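Local coordinates for cytochrome B5 (Hadesarchaea archaeon YNP_N21, PDB 6NZX), which probably carries electrons through a heme bound in its cytochrome b5-like domain, at residues Q51-T54 and E55-G58. Residues are numbered along the deposited sequence; the frame is centred on the assembly and turned at random.
With HEM (protoporphyrin IX containing Fe), chain B.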
loop_
_atom_site.group_PDB
_atom_site.type_symbol
_atom_site.label_atom_id
_atom_site.label_comp_id
_atom_site.label_asym_id
_atom_site.label_seq_id
_atom_site.Cartn_x
_atom_site.Cartn_y
_atom_site.Cartn_z
ATOM N N GLN A 51 2.864 -4.411 -0.425
ATOM C CA GLN A 51 3.568 -4.674 -1.656
ATOM C C GLN A 51 3.727 -3.389 -2.469
ATOM O O GLN A 51 2.987 -2.414 -2.322
ATOM C CB GLN A 51 2.846 -5.730 -2.496
ATOM C CG GLN A 51 2.891 -7.124 -1.888
ATOM C CD GLN A 51 2.072 -8.108 -2.684
ATOM O OE1 GLN A 51 1.271 -7.733 -3.535
ATOM N NE2 GLN A 51 2.261 -9.384 -2.390
ATOM N N ASP A 52 4.718 -3.419 -3.358
ATOM C CA ASP A 52 4.822 -2.462 -4.419
ATOM C C ASP A 52 3.865 -2.876 -5.551
ATOM O O ASP A 52 4.067 -3.893 -6.211
ATOM C CB ASP A 52 6.263 -2.356 -4.895
ATOM C CG ASP A 52 6.442 -1.423 -6.076
ATOM O OD1 ASP A 52 7.480 -1.501 -6.696
ATOM O OD2 ASP A 52 5.527 -0.667 -6.368
ATOM N N LEU A 53 2.838 -2.059 -5.769
ATOM C CA LEU A 53 1.790 -2.360 -6.694
ATOM C C LEU A 53 1.825 -1.383 -7.878
ATOM O O LEU A 53 0.782 -1.113 -8.527
ATOM C CB LEU A 53 0.471 -2.300 -5.918
ATOM C CG LEU A 53 0.324 -3.301 -4.765
ATOM C CD1 LEU A 53 -1.052 -3.188 -4.137
ATOM C CD2 LEU A 53 0.564 -4.723 -5.235
ATOM N N THR A 54 3.024 -0.867 -8.185
ATOM C CA THR A 54 3.208 0.098 -9.247
ATOM C C THR A 54 2.625 -0.465 -10.558
ATOM O O THR A 54 1.786 0.171 -11.182
ATOM C CB THR A 54 4.689 0.476 -9.407
ATOM O OG1 THR A 54 5.179 1.041 -8.194
ATOM C CG2 THR A 54 4.930 1.462 -10.526
ATOM N N GLU A 55 3.041 -1.675 -10.929
ATOM C CA GLU A 55 2.595 -2.316 -12.155
ATOM C C GLU A 55 1.096 -2.615 -12.104
ATOM O O GLU A 55 0.433 -2.469 -13.116
ATOM C CB GLU A 55 3.346 -3.621 -12.419
ATOM C CG GLU A 55 4.599 -3.432 -13.255
ATOM C CD GLU A 55 4.827 -4.512 -14.299
ATOM O OE1 GLU A 55 4.042 -4.577 -15.282
ATOM O OE2 GLU A 55 5.780 -5.303 -14.116
ATOM N N SER A 56 0.588 -2.997 -10.927
ATOM C CA SER A 56 -0.792 -3.476 -10.718
ATOM C C SER A 56 -1.853 -2.421 -11.064
ATOM O O SER A 56 -3.017 -2.768 -11.202
ATOM C CB SER A 56 -0.983 -3.949 -9.285
ATOM O OG SER A 56 -0.104 -5.026 -8.979
ATOM N N ILE A 57 -1.481 -1.140 -11.145
ATOM C CA ILE A 57 -2.476 -0.049 -11.238
ATOM C C ILE A 57 -3.126 -0.057 -12.634
ATOM O O ILE A 57 -4.265 0.401 -12.792
ATOM C CB ILE A 57 -1.833 1.315 -10.905
ATOM C CG1 ILE A 57 -2.876 2.380 -10.539
ATOM C CG2 ILE A 57 -0.924 1.781 -12.038
ATOM C CD1 ILE A 57 -3.591 2.136 -9.217
ATOM N N GLY A 58 -2.396 -0.589 -13.626
ATOM C CA GLY A 58 -2.796 -0.621 -15.031
ATOM C C GLY A 58 -4.151 -1.284 -15.249
ATOM O O GLY A 58 -4.907 -0.867 -16.126
HETATM C CHA HEM B . -9.991 2.721 -4.509
HETATM C CHB HEM B . -10.592 -1.319 -7.285
HETATM C CHC HEM B . -5.726 -1.775 -7.558
HETATM C CHD HEM B . -5.203 2.016 -4.547
HETATM C C1A HEM B . -10.586 1.658 -5.312
HETATM C C2A HEM B . -12.049 1.594 -5.462
HETATM C C3A HEM B . -12.197 0.376 -6.300
HETATM C C4A HEM B . -10.889 -0.081 -6.518
HETATM C CMA HEM B . -13.510 -0.198 -6.780
HETATM C CAA HEM B . -13.073 2.568 -4.904
HETATM C CBA HEM B . -13.138 3.843 -5.779
HETATM C CGA HEM B . -13.013 5.161 -5.001
HETATM O O1A HEM B . -12.432 6.129 -5.551
HETATM O O2A HEM B . -13.494 5.275 -3.843
HETATM C C1B HEM B . -9.269 -1.885 -7.603
HETATM C C2B HEM B . -9.098 -3.025 -8.397
HETATM C C3B HEM B . -7.631 -3.179 -8.509
HETATM C C4B HEM B . -7.160 -2.028 -7.731
HETATM C CMB HEM B . -10.129 -3.935 -9.021
HETATM C CAB HEM B . -6.734 -4.239 -9.145
HETATM C CBB HEM B . -6.721 -4.211 -10.666
HETATM C C1C HEM B . -5.100 -0.725 -6.774
HETATM C C2C HEM B . -3.725 -0.674 -6.667
HETATM C C3C HEM B . -3.524 0.449 -5.724
HETATM C C4C HEM B . -4.891 0.905 -5.442
HETATM C CMC HEM B . -2.777 -1.606 -7.361
HETATM C CAC HEM B . -2.295 1.115 -5.205
HETATM C CBC HEM B . -1.095 0.898 -5.703
HETATM C C1D HEM B . -6.523 2.565 -4.231
HETATM C C2D HEM B . -6.668 3.657 -3.381
HETATM C C3D HEM B . -8.108 3.901 -3.369
HETATM C C4D HEM B . -8.576 2.885 -4.209
HETATM C CMD HEM B . -5.597 4.441 -2.672
HETATM C CAD HEM B . -8.874 4.975 -2.606
HETATM C CBD HEM B . -9.220 4.397 -1.226
HETATM C CGD HEM B . -10.091 5.310 -0.396
HETATM O O1D HEM B . -10.454 4.937 0.742
HETATM O O2D HEM B . -10.437 6.421 -0.851
HETATM N NA HEM B . -9.928 0.658 -5.912
HETATM N NB HEM B . -8.128 -1.275 -7.209
HETATM N NC HEM B . -5.805 0.154 -6.073
HETATM N ND HEM B . -7.653 2.073 -4.745
HETATM FE FE HEM B . -7.866 0.407 -6.002
#
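One wall of the heme pocket is built here, where Leu53, in the loop, meets Ser56 of the 3-10 segment 55-57 that follows. Leu53 CD2 lies 3.8 Å from Ser56 OG, and Ser56 CB sits 3.4 Å from Leu53 O. Both also meet the substituents of one pyrrole: Ser56 CB approaches heme methyl CMC at 3.5 Å, and Leu53 CB stands 3.6 Å from vinyl carbon CBC. With CG1 swung away from the backbone N (chi1 -161°), Ile57 reaches out over the same pyrrole ring, its CD1 3.8 Å from heme C2C. Its other branch, CG2, rests against Thr54 O at 3.3 Å.

An Asx turn precedes the 3-10 segment. Asp52 OD2 accepts from Thr54 N at 3.1 Å, the donor lying about 45° out of the carboxylate plane, and takes Thr54 OG1 on its syn lone pair at 2.5 Å. The threonine's chi1 of -60° keeps OG1 beside its own backbone N, which lets both groups converge on one oxygen. OG1 is also hydrogen-bonded to Asn26 N, tying the turn to the residue just after strand 22-25. A valine here would probably leave Asn26 N without this acceptor and Asp52 OD2 without its hydroxyl donor, so that the carboxylate is held less firmly. Elsewhere in the chain, Leu53 touches Trp38 and Ile57 touches His62. Small and aliphatic side chains of a loop and the 3-10 segment after it, set against one pyrrole of the porphyrin, fit the heme pocket of the cytochrome b5 fold.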